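Local coordinates for Pre-mRNA-processing-splicing factor 8 (PDB 6MX6), which is the intein carried by the spliceosomal protein Prp8 and probably excises itself by protein splicing, joining the two flanking halves of its host, at residues D29-P34 with S163-Y168; R39-I44 with S155-D160; G47-Y52 with V64-H69; I70-K75 with H96-V101. All blocks are in the same frame, centred on the assembly; numbering follows the deposited sequence.

How the interactions relate
The four contacts pin different parts of one Hint (intein) fold. Interactions 1 and 2 adjoin, centres about 10 Å apart: strand 30-32 lies beside strand 38-49 in a four-stranded antiparallel sheet, Leu31 N to Arg39 O being 2.8 Å. Interaction 3, its centre about 16 Å from that of interaction 2, takes the far end of strand 38-49. Interaction 4 follows in sequence and shares with interaction 3 a six-stranded sheet, their centres about 19 Å apart. Along the chain, interactions 3 and 4 come in series inside the loop closed by interaction 2, itself nested inside interaction 1. The fold probably brings the two splice junctions near each other, as in other inteins.

Interaction 1: residues D29-P34 with S163-Y168; sequences DQLLGP and SLYLRY
Leu32 and Gly33 pass Leu164, Tyr165 and Leu166 steeply: the short strand axes of 30-32 and 164-166 stand 78° apart and approach to 5.8 Å, and the two strands belong to different sheets. This is a crossing inside the Hint fold, where a strand from early in the chain meets the segment leading to the intein's C-terminal end. The backbone evidence centres on the Leu32 carbonyl, whose O lies 3.3 Å from Tyr165 CA in a CA-H...O contact and 3.0 Å from Leu166 N. Across this point Gly33 and Tyr165 are the nearest pair of CA atoms, at 4.4 Å.

The side chains on 163-168 receive different partners. Leu164 sets its CB against CD and CG of Pro34, CD at 3.8 Å, and the two side chains cross at about a right angle. Leu166 points at 29-34: its CD1 touches both Leu32 CG, 4.1 Å away, and Gly33 O, while its CD2 lies by Pro34 CA. Tyr165 leads its ring away; chi1 of 59° sets CG between the backbone N and the carbonyl carbon.

Around the crossing, Leu31 also packs on Phe157 and Val159 of strand 152-159, and Tyr165 shares Val159 and touches Leu12 and Leu173. Leu32 and Leu166 both rest on Leu13, which extends the apolar contact beyond the two segments. At the Tyr165 ring the meeting atoms are CD2 and Leu31 CD1, which approaches obliquely to 4.2 Å.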
loop_
_atom_site.group_PDB
_atom_site.type_symbol
_atom_site.label_atom_id
_atom_site.label_comp_id
_atom_site.label_asym_id
_atom_site.label_seq_id
_atom_site.Cartn_x
_atom_site.Cartn_y
_atom_site.Cartn_z
ATOM N N ASP A 29 11.635 2.692 13.667
ATOM C CA ASP A 29 10.344 3.291 13.996
ATOM C C ASP A 29 9.252 2.229 14.090
ATOM O O ASP A 29 9.259 1.224 13.378
ATOM C CB ASP A 29 9.954 4.349 12.956
ATOM C CG ASP A 29 10.306 5.757 13.399
ATOM O OD1 ASP A 29 10.761 5.907 14.553
ATOM O OD2 ASP A 29 10.129 6.714 12.604
ATOM N N GLN A 30 8.299 2.465 14.987
ATOM C CA GLN A 30 7.202 1.538 15.220
ATOM C C GLN A 30 5.971 2.014 14.453
ATOM O O GLN A 30 5.518 3.148 14.640
ATOM C CB GLN A 30 6.905 1.424 16.716
ATOM C CG GLN A 30 8.083 0.881 17.536
ATOM C CD GLN A 30 8.472 -0.530 17.133
ATOM O OE1 GLN A 30 7.789 -1.494 17.478
ATOM N NE2 GLN A 30 9.575 -0.659 16.394
ATOM N N LEU A 31 5.453 1.151 13.587
ATOM C CA LEU A 31 4.247 1.367 12.801
ATOM C C LEU A 31 3.142 0.431 13.266
ATOM O O LEU A 31 3.375 -0.544 13.985
ATOM C CB LEU A 31 4.518 1.126 11.313
ATOM C CG LEU A 31 5.633 1.962 10.703
ATOM C CD1 LEU A 31 5.798 1.559 9.250
ATOM C CD2 LEU A 31 5.303 3.436 10.833
ATOM N N LEU A 32 1.930 0.708 12.804
ATOM C CA LEU A 32 0.765 -0.060 13.213
ATOM C C LEU A 32 0.480 -1.162 12.197
ATOM O O LEU A 32 0.330 -0.889 10.999
ATOM C CB LEU A 32 -0.433 0.870 13.373
ATOM C CG LEU A 32 -1.691 0.232 13.953
ATOM C CD1 LEU A 32 -1.350 -0.560 15.204
ATOM C CD2 LEU A 32 -2.702 1.320 14.242
ATOM N N GLY A 33 0.404 -2.405 12.679
ATOM C CA GLY A 33 0.024 -3.538 11.863
ATOM C C GLY A 33 -1.479 -3.684 11.750
ATOM O O GLY A 33 -2.261 -3.081 12.495
ATOM N N PRO A 34 -1.907 -4.513 10.796
ATOM C CA PRO A 34 -3.354 -4.667 10.559
ATOM C C PRO A 34 -4.095 -5.329 11.708
ATOM O O PRO A 34 -5.292 -5.066 11.883
ATOM C CB PRO A 34 -3.407 -5.519 9.283
ATOM C CG PRO A 34 -2.096 -6.240 9.255
ATOM C CD PRO A 34 -1.098 -5.293 9.848
ATOM N N SER A 163 5.008 -8.126 7.288
ATOM C CA SER A 163 5.362 -7.088 6.322
ATOM C C SER A 163 4.185 -6.180 5.971
ATOM O O SER A 163 4.216 -5.498 4.943
ATOM C CB SER A 163 5.962 -7.688 5.043
ATOM O OG SER A 163 7.206 -8.321 5.299
ATOM N N LEU A 164 3.154 -6.138 6.811
ATOM C CA LEU A 164 1.974 -5.318 6.582
ATOM C C LEU A 164 1.906 -4.178 7.595
ATOM O O LEU A 164 2.281 -4.340 8.760
ATOM C CB LEU A 164 0.705 -6.164 6.667
ATOM C CG LEU A 164 0.662 -7.406 5.782
ATOM C CD1 LEU A 164 -0.672 -8.105 5.931
ATOM C CD2 LEU A 164 0.921 -7.035 4.327
ATOM N N TYR A 165 1.424 -3.025 7.142
ATOM C CA TYR A 165 1.271 -1.849 7.988
ATOM C C TYR A 165 0.100 -1.043 7.444
ATOM O O TYR A 165 -0.469 -1.374 6.401
ATOM C CB TYR A 165 2.558 -1.014 8.047
ATOM C CG TYR A 165 3.028 -0.528 6.689
ATOM C CD1 TYR A 165 3.633 -1.395 5.788
ATOM C CD2 TYR A 165 2.859 0.798 6.311
ATOM C CE1 TYR A 165 4.046 -0.957 4.549
ATOM C CE2 TYR A 165 3.279 1.246 5.078
ATOM C CZ TYR A 165 3.865 0.369 4.201
ATOM O OH TYR A 165 4.279 0.813 2.965
ATOM N N LEU A 166 -0.266 0.018 8.154
ATOM C CA LEU A 166 -1.509 0.724 7.872
ATOM C C LEU A 166 -1.265 2.138 7.370
ATOM O O LEU A 166 -0.473 2.888 7.956
ATOM C CB LEU A 166 -2.397 0.772 9.115
ATOM C CG LEU A 166 -2.989 -0.569 9.546
ATOM C CD1 LEU A 166 -3.997 -0.351 10.668
ATOM C CD2 LEU A 166 -3.615 -1.316 8.373
ATOM N N ARG A 167 -1.974 2.502 6.301
ATOM C CA ARG A 167 -2.174 3.899 5.948
ATOM C C ARG A 167 -3.087 4.555 6.983
ATOM O O ARG A 167 -3.766 3.882 7.760
ATOM C CB ARG A 167 -2.786 4.011 4.544
ATOM C CG ARG A 167 -2.512 5.334 3.815
ATOM C CD ARG A 167 -2.893 5.264 2.334
ATOM N NE ARG A 167 -4.343 5.291 2.130
ATOM C CZ ARG A 167 -4.924 5.477 0.950
ATOM N NH1 ARG A 167 -4.179 5.636 -0.137
ATOM N NH2 ARG A 167 -6.250 5.490 0.847
ATOM N N TYR A 168 -3.103 5.890 6.982
ATOM C CA TYR A 168 -3.845 6.633 7.996
ATOM C C TYR A 168 -5.339 6.297 7.984
ATOM O O TYR A 168 -6.005 6.404 9.022
ATOM C CB TYR A 168 -3.634 8.135 7.794
ATOM C CG TYR A 168 -4.531 8.688 6.712
ATOM C CD1 TYR A 168 -4.236 8.485 5.369
ATOM C CD2 TYR A 168 -5.688 9.380 7.032
ATOM C CE1 TYR A 168 -5.067 8.975 4.375
ATOM C CE2 TYR A 168 -6.522 9.873 6.050
ATOM C CZ TYR A 168 -6.213 9.667 4.726
ATOM O OH TYR A 168 -7.057 10.164 3.757
#

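Interaction 2: residues R39-I44 with S155-D160; sequences RTASKI and SGFVVD
Arg39 lays its CB and CD against CG1 of Val159, CB at 3.6 Å, the two side chains crossing at about a right angle; chi2 of -74° bends the arginine, and its NE forms a salt bridge with Asp162. Thr40 follows with two bonds to one residue: Thr40 N donates to OD1 of Asp160 at 2.6 Å, from above the carboxylate plane, and Thr40 O accepts from Asp160 N at 3.1 Å. The OG1 of Thr40 turns to Gln30.

Ala41 forms a non-hydrogen-bonded antiparallel pair with Val159 and sets its CB over one face of the Phe157 ring, 4.0 Å above the plane. These two long strands are central neighbours in the four-stranded sheet of the Hint fold, their short segment axes 130° apart. Ser42 and Val158 form the hydrogen-bonded pair, Val158 N donating to Ser42 O at 2.8 Å and Ser42 N to Val158 O; on the same face, Ser42 OG lies 3.2 Å from Val158 CG2.

Lys43, with a positive phi of 61°, is an extra residue between the Ser42-Val158 and Ile44-Phe157 pairs, a bulge-like break in the pairing; it runs its CB, CG and CD past the same Val158 methyl. Ile44 lies alongside Phe157, pointing the same way, its CD1 3.7 Å from Phe157 CB.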
loop_
_atom_site.group_PDB
_atom_site.type_symbol
_atom_site.label_atom_id
_atom_site.label_comp_id
_atom_site.label_asym_id
_atom_site.label_seq_id
_atom_site.Cartn_x
_atom_site.Cartn_y
_atom_site.Cartn_z
ATOM N N ARG A 39 4.927 -2.944 14.374
ATOM C CA ARG A 39 5.771 -3.338 13.257
ATOM C C ARG A 39 7.005 -2.454 13.286
ATOM O O ARG A 39 6.897 -1.248 13.500
ATOM C CB ARG A 39 5.054 -3.177 11.905
ATOM C CG ARG A 39 3.820 -4.030 11.723
ATOM C CD ARG A 39 4.179 -5.485 11.494
ATOM N NE ARG A 39 3.007 -6.265 11.114
ATOM C CZ ARG A 39 2.039 -6.619 11.952
ATOM N NH1 ARG A 39 2.101 -6.263 13.229
ATOM N NH2 ARG A 39 1.005 -7.324 11.511
ATOM N N THR A 40 8.175 -3.044 13.099
ATOM C CA THR A 40 9.414 -2.280 13.088
ATOM C C THR A 40 9.831 -2.027 11.645
ATOM O O THR A 40 9.833 -2.950 10.825
ATOM C CB THR A 40 10.526 -3.014 13.842
ATOM O OG1 THR A 40 10.166 -3.124 15.223
ATOM C CG2 THR A 40 11.828 -2.242 13.739
ATOM N N ALA A 41 10.165 -0.779 11.341
ATOM C CA ALA A 41 10.640 -0.393 10.021
ATOM C C ALA A 41 12.161 -0.351 10.001
ATOM O O ALA A 41 12.806 0.033 10.982
ATOM C CB ALA A 41 10.076 0.971 9.616
ATOM N N SER A 42 12.736 -0.748 8.867
ATOM C CA SER A 42 14.180 -0.680 8.693
ATOM C C SER A 42 14.499 -0.480 7.220
ATOM O O SER A 42 13.620 -0.535 6.357
ATOM C CB SER A 42 14.877 -1.936 9.231
ATOM O OG SER A 42 14.403 -3.110 8.602
ATOM N N LYS A 43 15.781 -0.237 6.944
ATOM C CA LYS A 43 16.287 -0.157 5.573
ATOM C C LYS A 43 15.599 0.969 4.795
ATOM O O LYS A 43 15.084 0.772 3.696
ATOM C CB LYS A 43 16.113 -1.493 4.847
ATOM C CG LYS A 43 16.889 -2.672 5.418
ATOM C CD LYS A 43 16.798 -3.872 4.471
ATOM C CE LYS A 43 17.504 -5.103 5.030
ATOM N NZ LYS A 43 16.556 -6.217 5.357
ATOM N N ILE A 44 15.637 2.166 5.377
ATOM C CA ILE A 44 15.043 3.352 4.763
ATOM C C ILE A 44 15.770 3.663 3.460
ATOM O O ILE A 44 16.987 3.871 3.444
ATOM C CB ILE A 44 15.108 4.550 5.718
ATOM C CG1 ILE A 44 14.730 4.135 7.139
ATOM C CG2 ILE A 44 14.255 5.701 5.200
ATOM C CD1 ILE A 44 13.358 3.561 7.266
ATOM N N SER A 155 9.707 7.049 -0.985
ATOM C CA SER A 155 10.436 6.502 0.149
ATOM C C SER A 155 9.947 5.086 0.402
ATOM O O SER A 155 8.754 4.787 0.255
ATOM C CB SER A 155 10.257 7.369 1.400
ATOM O OG SER A 155 10.667 8.707 1.158
ATOM N N GLY A 156 10.884 4.210 0.763
ATOM C CA GLY A 156 10.564 2.827 1.039
ATOM C C GLY A 156 11.308 2.346 2.271
ATOM O O GLY A 156 12.243 2.987 2.749
ATOM N N PHE A 157 10.859 1.209 2.786
ATOM C CA PHE A 157 11.491 0.552 3.922
ATOM C C PHE A 157 10.932 -0.859 3.996
ATOM O O PHE A 157 9.947 -1.192 3.333
ATOM C CB PHE A 157 11.273 1.314 5.240
ATOM C CG PHE A 157 9.851 1.763 5.471
ATOM C CD1 PHE A 157 8.851 0.843 5.736
ATOM C CD2 PHE A 157 9.525 3.110 5.449
ATOM C CE1 PHE A 157 7.545 1.258 5.963
ATOM C CE2 PHE A 157 8.219 3.533 5.665
ATOM C CZ PHE A 157 7.232 2.603 5.923
ATOM N N VAL A 158 11.578 -1.689 4.792
ATOM C CA VAL A 158 11.046 -3.012 5.081
ATOM C C VAL A 158 10.395 -2.959 6.451
ATOM O O VAL A 158 10.723 -2.121 7.299
ATOM C CB VAL A 158 12.112 -4.127 5.018
ATOM C CG1 VAL A 158 12.354 -4.546 3.574
ATOM C CG2 VAL A 158 13.385 -3.678 5.668
ATOM N N VAL A 159 9.443 -3.855 6.649
ATOM C CA VAL A 159 8.700 -3.976 7.890
ATOM C C VAL A 159 8.772 -5.437 8.311
ATOM O O VAL A 159 8.691 -6.333 7.468
ATOM C CB VAL A 159 7.240 -3.502 7.703
ATOM C CG1 VAL A 159 6.317 -4.130 8.722
ATOM C CG2 VAL A 159 7.164 -1.987 7.770
ATOM N N ASP A 160 8.946 -5.677 9.609
ATOM C CA ASP A 160 9.098 -7.033 10.120
ATOM C C ASP A 160 7.736 -7.727 10.179
ATOM O O ASP A 160 6.728 -7.221 9.676
ATOM C CB ASP A 160 9.787 -7.011 11.484
ATOM C CG ASP A 160 8.918 -6.399 12.574
ATOM O OD1 ASP A 160 8.125 -5.479 12.274
ATOM O OD2 ASP A 160 9.038 -6.834 13.739
#

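Interaction 3: residues G47-Y52 with V64-H69; sequences GEERLY and VCTHNH
Tyr52 and Cys65 make a hydrogen-bonded antiparallel pair, which supplies the direct backbone bonds of this contact. Tyr52 N donates to Cys65 O at 2.8 Å, and Cys65 N returns to Tyr52 O at 2.9 Å. Beside them Val64 CA makes a CA-H...O contact with Tyr52 O.

Water carries the other polar links. One molecule donates to Glu49 OE1 and to Arg50 O while accepting from His67 N at 2.9 Å, so it bridges both backbones and a carboxylate. Glu49 CG stands between the backbone N and the carbonyl carbon (chi1 66°), and the extended chain beyond carries OE1 to the edge of the His67 ring, 3.3 Å from His67 CD2, with carboxylate and ring planes only 22° apart; the ring's ND1 bonds to Asp104.

Residues 66-69, a type I turn, read Thr-His-Asn-His and match the TxxH motif of intein block B, which in related inteins assists the first step of splicing. Consistent with that, Thr66 OG1 and His69 ND1 both bond to Cys5 N, and Thr66 OG1 donates to Asn68 OD1 at 2.9 Å.

The carbon contacts come from Leu51 and Tyr52. The two methyls of Leu51 divide between partners: CD2 meets Thr66 CG2 at 3.6 Å, and CD1 faces Val64 CG1. The Tyr52 ring meets His67 CB obliquely, CE1 being 3.7 Å away.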
loop_
_atom_site.group_PDB
_atom_site.type_symbol
_atom_site.label_atom_id
_atom_site.label_comp_id
_atom_site.label_asym_id
_atom_site.label_seq_id
_atom_site.Cartn_x
_atom_site.Cartn_y
_atom_site.Cartn_z
ATOM N N GLY A 47 14.102 7.509 -3.495
ATOM C CA GLY A 47 14.463 7.732 -4.880
ATOM C C GLY A 47 13.448 8.636 -5.536
ATOM O O GLY A 47 12.625 9.252 -4.864
ATOM N N GLU A 48 13.526 8.706 -6.865
ATOM C CA GLU A 48 12.649 9.566 -7.647
ATOM C C GLU A 48 12.378 8.906 -8.988
ATOM O O GLU A 48 13.324 8.586 -9.712
ATOM C CB GLU A 48 13.279 10.946 -7.858
ATOM C CG GLU A 48 12.428 11.867 -8.702
ATOM C CD GLU A 48 12.828 13.325 -8.579
ATOM O OE1 GLU A 48 13.774 13.630 -7.822
ATOM O OE2 GLU A 48 12.186 14.168 -9.242
ATOM N N GLU A 49 11.104 8.715 -9.325
ATOM C CA GLU A 49 10.797 8.087 -10.607
ATOM C C GLU A 49 9.323 8.284 -10.920
ATOM O O GLU A 49 8.548 8.755 -10.085
ATOM C CB GLU A 49 11.149 6.595 -10.615
ATOM C CG GLU A 49 10.325 5.751 -9.670
ATOM C CD GLU A 49 10.937 4.382 -9.442
ATOM O OE1 GLU A 49 10.282 3.364 -9.770
ATOM O OE2 GLU A 49 12.082 4.327 -8.945
ATOM N N ARG A 50 8.948 7.924 -12.146
ATOM C CA ARG A 50 7.538 7.937 -12.518
ATOM C C ARG A 50 6.806 6.827 -11.779
ATOM O O ARG A 50 7.118 5.648 -11.955
ATOM C CB ARG A 50 7.387 7.773 -14.029
ATOM C CG ARG A 50 7.851 9.001 -14.783
ATOM C CD ARG A 50 7.979 8.725 -16.264
ATOM N NE ARG A 50 6.667 8.659 -16.908
ATOM C CZ ARG A 50 6.485 8.540 -18.219
ATOM N NH1 ARG A 50 7.527 8.493 -19.034
ATOM N NH2 ARG A 50 5.256 8.493 -18.714
ATOM N N LEU A 51 5.821 7.202 -10.969
ATOM C CA LEU A 51 5.099 6.255 -10.135
ATOM C C LEU A 51 3.777 5.870 -10.790
ATOM O O LEU A 51 3.340 6.465 -11.775
ATOM C CB LEU A 51 4.854 6.854 -8.748
ATOM C CG LEU A 51 6.118 7.344 -8.037
ATOM C CD1 LEU A 51 5.765 7.955 -6.674
ATOM C CD2 LEU A 51 7.074 6.180 -7.872
ATOM N N TYR A 52 3.129 4.866 -10.214
ATOM C CA TYR A 52 1.794 4.465 -10.622
ATOM C C TYR A 52 0.790 5.034 -9.636
ATOM O O TYR A 52 0.995 4.939 -8.423
ATOM C CB TYR A 52 1.663 2.946 -10.665
ATOM C CG TYR A 52 2.273 2.384 -11.913
ATOM C CD1 TYR A 52 3.635 2.129 -11.987
ATOM C CD2 TYR A 52 1.498 2.157 -13.028
ATOM C CE1 TYR A 52 4.201 1.633 -13.148
ATOM C CE2 TYR A 52 2.047 1.663 -14.190
ATOM C CZ TYR A 52 3.394 1.399 -14.245
ATOM O OH TYR A 52 3.920 0.909 -15.411
ATOM N N VAL A 64 -0.192 6.009 -4.419
ATOM C CA VAL A 64 0.787 6.281 -5.472
ATOM C C VAL A 64 2.088 5.591 -5.090
ATOM O O VAL A 64 2.616 5.830 -4.000
ATOM C CB VAL A 64 1.000 7.788 -5.692
ATOM C CG1 VAL A 64 1.946 8.018 -6.847
ATOM C CG2 VAL A 64 -0.336 8.493 -5.959
ATOM N N CYS A 65 2.599 4.732 -5.972
ATOM C CA CYS A 65 3.690 3.851 -5.564
ATOM C C CYS A 65 4.521 3.379 -6.754
ATOM O O CYS A 65 4.142 3.532 -7.912
ATOM C CB CYS A 65 3.135 2.675 -4.772
ATOM S SG CYS A 65 2.024 1.644 -5.744
ATOM N N THR A 66 5.674 2.785 -6.454
ATOM C CA THR A 66 6.583 2.372 -7.515
ATOM C C THR A 66 6.076 1.129 -8.238
ATOM O O THR A 66 5.228 0.380 -7.740
ATOM C CB THR A 66 7.985 2.065 -6.971
ATOM O OG1 THR A 66 7.870 1.086 -5.932
ATOM C CG2 THR A 66 8.641 3.317 -6.447
ATOM N N HIS A 67 6.658 0.890 -9.418
ATOM C CA HIS A 67 6.250 -0.244 -10.238
ATOM C C HIS A 67 6.522 -1.577 -9.549
ATOM O O HIS A 67 5.823 -2.559 -9.811
ATOM C CB HIS A 67 6.968 -0.201 -11.591
ATOM C CG HIS A 67 8.449 -0.402 -11.492
ATOM N ND1 HIS A 67 9.055 -1.608 -11.773
ATOM C CD2 HIS A 67 9.444 0.444 -11.131
ATOM C CE1 HIS A 67 10.358 -1.497 -11.594
ATOM N NE2 HIS A 67 10.621 -0.261 -11.204
ATOM N N ASN A 68 7.523 -1.646 -8.677
ATOM C CA ASN A 68 7.821 -2.904 -8.003
ATOM C C ASN A 68 7.176 -3.002 -6.629
ATOM O O ASN A 68 7.396 -3.991 -5.920
ATOM C CB ASN A 68 9.342 -3.110 -7.877
ATOM C CG ASN A 68 10.030 -1.975 -7.160
ATOM O OD1 ASN A 68 9.580 -0.835 -7.199
ATOM N ND2 ASN A 68 11.144 -2.279 -6.505
ATOM N N HIS A 69 6.385 -2.009 -6.241
ATOM C CA HIS A 69 5.702 -2.073 -4.961
ATOM C C HIS A 69 4.723 -3.241 -4.943
ATOM O O HIS A 69 4.102 -3.569 -5.955
ATOM C CB HIS A 69 4.976 -0.766 -4.696
ATOM C CG HIS A 69 4.340 -0.701 -3.350
ATOM N ND1 HIS A 69 5.070 -0.587 -2.189
ATOM C CD2 HIS A 69 3.040 -0.753 -2.977
ATOM C CE1 HIS A 69 4.247 -0.566 -1.158
ATOM N NE2 HIS A 69 3.009 -0.657 -1.611
HETATM O O HOH W 1 7.899 3.309 -10.527
HETATM O O HOH W 2 11.592 1.133 -8.114
#

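Interaction 4: residues I70-K75 with H96-V101; sequences ILSMYK and HERVDV
The Tyr74 ring carries Arg98 on one face: Arg98 CD sits over it, 4.0 Å from the Tyr74 ring centroid, a CH-pi contact shifted toward the rim. The charged end is not stacked on it, since ring and guanidinium planes stand 75° apart. Bends of the arginine at chi2 (-81°) and chi3 (-69°) instead bring the guanidinium back over the CB of Ser72, which covers one face. At its edge and in its plane lies Asp100 OD1, gripped end-on by NH1 and NH2 in a salt bridge, NH2 at 3.1 Å. Ser72 OG donates to the same Asp100 OD1 from above the carboxylate plane, making three donors on that oxygen, which probably fixes the carboxylate's rotation. Met73 O accepts twice, from Val99 N at 2.9 Å and from Arg98 NH1 at 3.1 Å.

Beneath these groups runs a regular antiparallel pairing, the two strands of a hairpin whose connection is largely not modelled. Leu71 with Val101, Met73 with Val99 and Lys75 with Glu97 are the hydrogen-bonded pairs, each bonded twice through the backbone; Met73 N reaches Val99 O at 2.8 Å. On the face of these residues, Met73 SD presses on Val101 CG1 at 3.4 Å. At the other end His96 sets its CB 3.5 Å from Tyr74 CD1.

Strand 96-102 is the outermost strand of the six-stranded sheet, and strand 70-76 separates it from strand 117-120, whose Phe120 meets Tyr74 edge-to-face. Helix 103-108 covers Leu71, Met73 and Val101 through Val103 and Phe106, while His174 touches Ile70, Ser72 and Asp100.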
loop_
_atom_site.group_PDB
_atom_site.type_symbol
_atom_site.label_atom_id
_atom_site.label_comp_id
_atom_site.label_asym_id
_atom_site.label_seq_id
_atom_site.Cartn_x
_atom_site.Cartn_y
_atom_site.Cartn_z
ATOM N N ILE A 70 4.608 -3.893 -3.792
ATOM C CA ILE A 70 3.752 -5.066 -3.645
ATOM C C ILE A 70 2.418 -4.614 -3.071
ATOM O O ILE A 70 2.377 -3.980 -2.016
ATOM C CB ILE A 70 4.401 -6.122 -2.738
ATOM C CG1 ILE A 70 5.718 -6.610 -3.344
ATOM C CG2 ILE A 70 3.441 -7.278 -2.507
ATOM C CD1 ILE A 70 6.566 -7.405 -2.373
ATOM N N LEU A 71 1.329 -4.938 -3.761
ATOM C CA LEU A 71 -0.022 -4.713 -3.260
ATOM C C LEU A 71 -0.506 -5.953 -2.516
ATOM O O LEU A 71 -0.410 -7.072 -3.033
ATOM C CB LEU A 71 -0.972 -4.402 -4.417
ATOM C CG LEU A 71 -0.524 -3.306 -5.380
ATOM C CD1 LEU A 71 -1.455 -3.244 -6.588
ATOM C CD2 LEU A 71 -0.473 -1.962 -4.666
ATOM N N SER A 72 -1.017 -5.750 -1.308
ATOM C CA SER A 72 -1.680 -6.809 -0.562
ATOM C C SER A 72 -3.168 -6.725 -0.860
ATOM O O SER A 72 -3.800 -5.705 -0.590
ATOM C CB SER A 72 -1.413 -6.675 0.937
ATOM O OG SER A 72 -0.080 -7.036 1.243
ATOM N N MET A 73 -3.722 -7.790 -1.427
ATOM C CA MET A 73 -5.056 -7.777 -1.984
ATOM C C MET A 73 -5.824 -9.001 -1.513
ATOM O O MET A 73 -5.271 -9.933 -0.916
ATOM C CB MET A 73 -5.008 -7.742 -3.520
ATOM C CG MET A 73 -3.852 -6.940 -4.081
ATOM S SD MET A 73 -4.092 -6.447 -5.801
ATOM C CE MET A 73 -5.426 -5.267 -5.627
ATOM N N TYR A 74 -7.125 -8.961 -1.779
ATOM C CA TYR A 74 -8.009 -10.110 -1.684
ATOM C C TYR A 74 -8.484 -10.450 -3.088
ATOM O O TYR A 74 -8.879 -9.558 -3.844
ATOM C CB TYR A 74 -9.211 -9.815 -0.783
ATOM C CG TYR A 74 -8.979 -10.105 0.679
ATOM C CD1 TYR A 74 -8.966 -11.409 1.155
ATOM C CD2 TYR A 74 -8.776 -9.074 1.585
ATOM C CE1 TYR A 74 -8.758 -11.674 2.497
ATOM C CE2 TYR A 74 -8.565 -9.329 2.922
ATOM C CZ TYR A 74 -8.556 -10.629 3.374
ATOM O OH TYR A 74 -8.345 -10.883 4.709
ATOM N N LYS A 75 -8.438 -11.729 -3.436
ATOM C CA LYS A 75 -8.884 -12.207 -4.736
ATOM C C LYS A 75 -10.123 -13.076 -4.566
ATOM O O LYS A 75 -10.201 -13.878 -3.633
ATOM C CB LYS A 75 -7.776 -12.995 -5.431
ATOM C CG LYS A 75 -8.058 -13.325 -6.881
ATOM C CD LYS A 75 -6.914 -14.131 -7.471
ATOM C CE LYS A 75 -7.188 -14.511 -8.914
ATOM N NZ LYS A 75 -7.261 -15.988 -9.089
ATOM N N HIS A 96 -12.886 -14.582 -0.457
ATOM C CA HIS A 96 -11.651 -14.074 -1.037
ATOM C C HIS A 96 -10.449 -14.671 -0.317
ATOM O O HIS A 96 -10.500 -14.925 0.889
ATOM C CB HIS A 96 -11.591 -12.543 -0.942
ATOM C CG HIS A 96 -12.646 -11.840 -1.739
ATOM N ND1 HIS A 96 -13.976 -11.840 -1.377
ATOM C CD2 HIS A 96 -12.565 -11.100 -2.870
ATOM C CE1 HIS A 96 -14.672 -11.144 -2.259
ATOM N NE2 HIS A 96 -13.839 -10.683 -3.175
ATOM N N GLU A 97 -9.366 -14.880 -1.062
ATOM C CA GLU A 97 -8.092 -15.327 -0.519
ATOM C C GLU A 97 -7.083 -14.186 -0.566
ATOM O O GLU A 97 -7.122 -13.337 -1.462
ATOM C CB GLU A 97 -7.547 -16.533 -1.298
ATOM C CG GLU A 97 -6.519 -16.166 -2.365
ATOM C CD GLU A 97 -6.317 -17.241 -3.415
ATOM O OE1 GLU A 97 -7.066 -17.245 -4.417
ATOM O OE2 GLU A 97 -5.394 -18.066 -3.252
ATOM N N ARG A 98 -6.182 -14.167 0.414
ATOM C CA ARG A 98 -5.138 -13.152 0.459
ATOM C C ARG A 98 -4.099 -13.428 -0.621
ATOM O O ARG A 98 -3.658 -14.569 -0.781
ATOM C CB ARG A 98 -4.477 -13.140 1.836
ATOM C CG ARG A 98 -5.220 -12.321 2.875
ATOM C CD ARG A 98 -4.908 -10.837 2.739
ATOM N NE ARG A 98 -3.531 -10.534 3.118
ATOM C CZ ARG A 98 -2.551 -10.334 2.245
ATOM N NH1 ARG A 98 -2.808 -10.395 0.947
ATOM N NH2 ARG A 98 -1.321 -10.072 2.668
ATOM N N VAL A 99 -3.722 -12.392 -1.380
ATOM C CA VAL A 99 -2.685 -12.511 -2.410
ATOM C C VAL A 99 -1.837 -11.246 -2.419
ATOM O O VAL A 99 -2.360 -10.134 -2.292
ATOM C CB VAL A 99 -3.270 -12.753 -3.824
ATOM C CG1 VAL A 99 -2.150 -13.038 -4.825
ATOM C CG2 VAL A 99 -4.258 -13.905 -3.836
ATOM N N ASP A 100 -0.531 -11.406 -2.601
ATOM C CA ASP A 100 0.370 -10.280 -2.816
ATOM C C ASP A 100 0.761 -10.251 -4.288
ATOM O O ASP A 100 1.099 -11.290 -4.863
ATOM C CB ASP A 100 1.614 -10.387 -1.929
ATOM C CG ASP A 100 1.278 -10.343 -0.448
ATOM O OD1 ASP A 100 0.186 -9.843 -0.085
ATOM O OD2 ASP A 100 2.104 -10.817 0.359
ATOM N N VAL A 101 0.708 -9.071 -4.900
ATOM C CA VAL A 101 1.048 -8.949 -6.316
ATOM C C VAL A 101 1.748 -7.619 -6.553
ATOM O O VAL A 101 1.329 -6.585 -6.027
ATOM C CB VAL A 101 -0.198 -9.096 -7.214
ATOM C CG1 VAL A 101 -1.254 -8.082 -6.830
ATOM C CG2 VAL A 101 0.175 -8.971 -8.682
#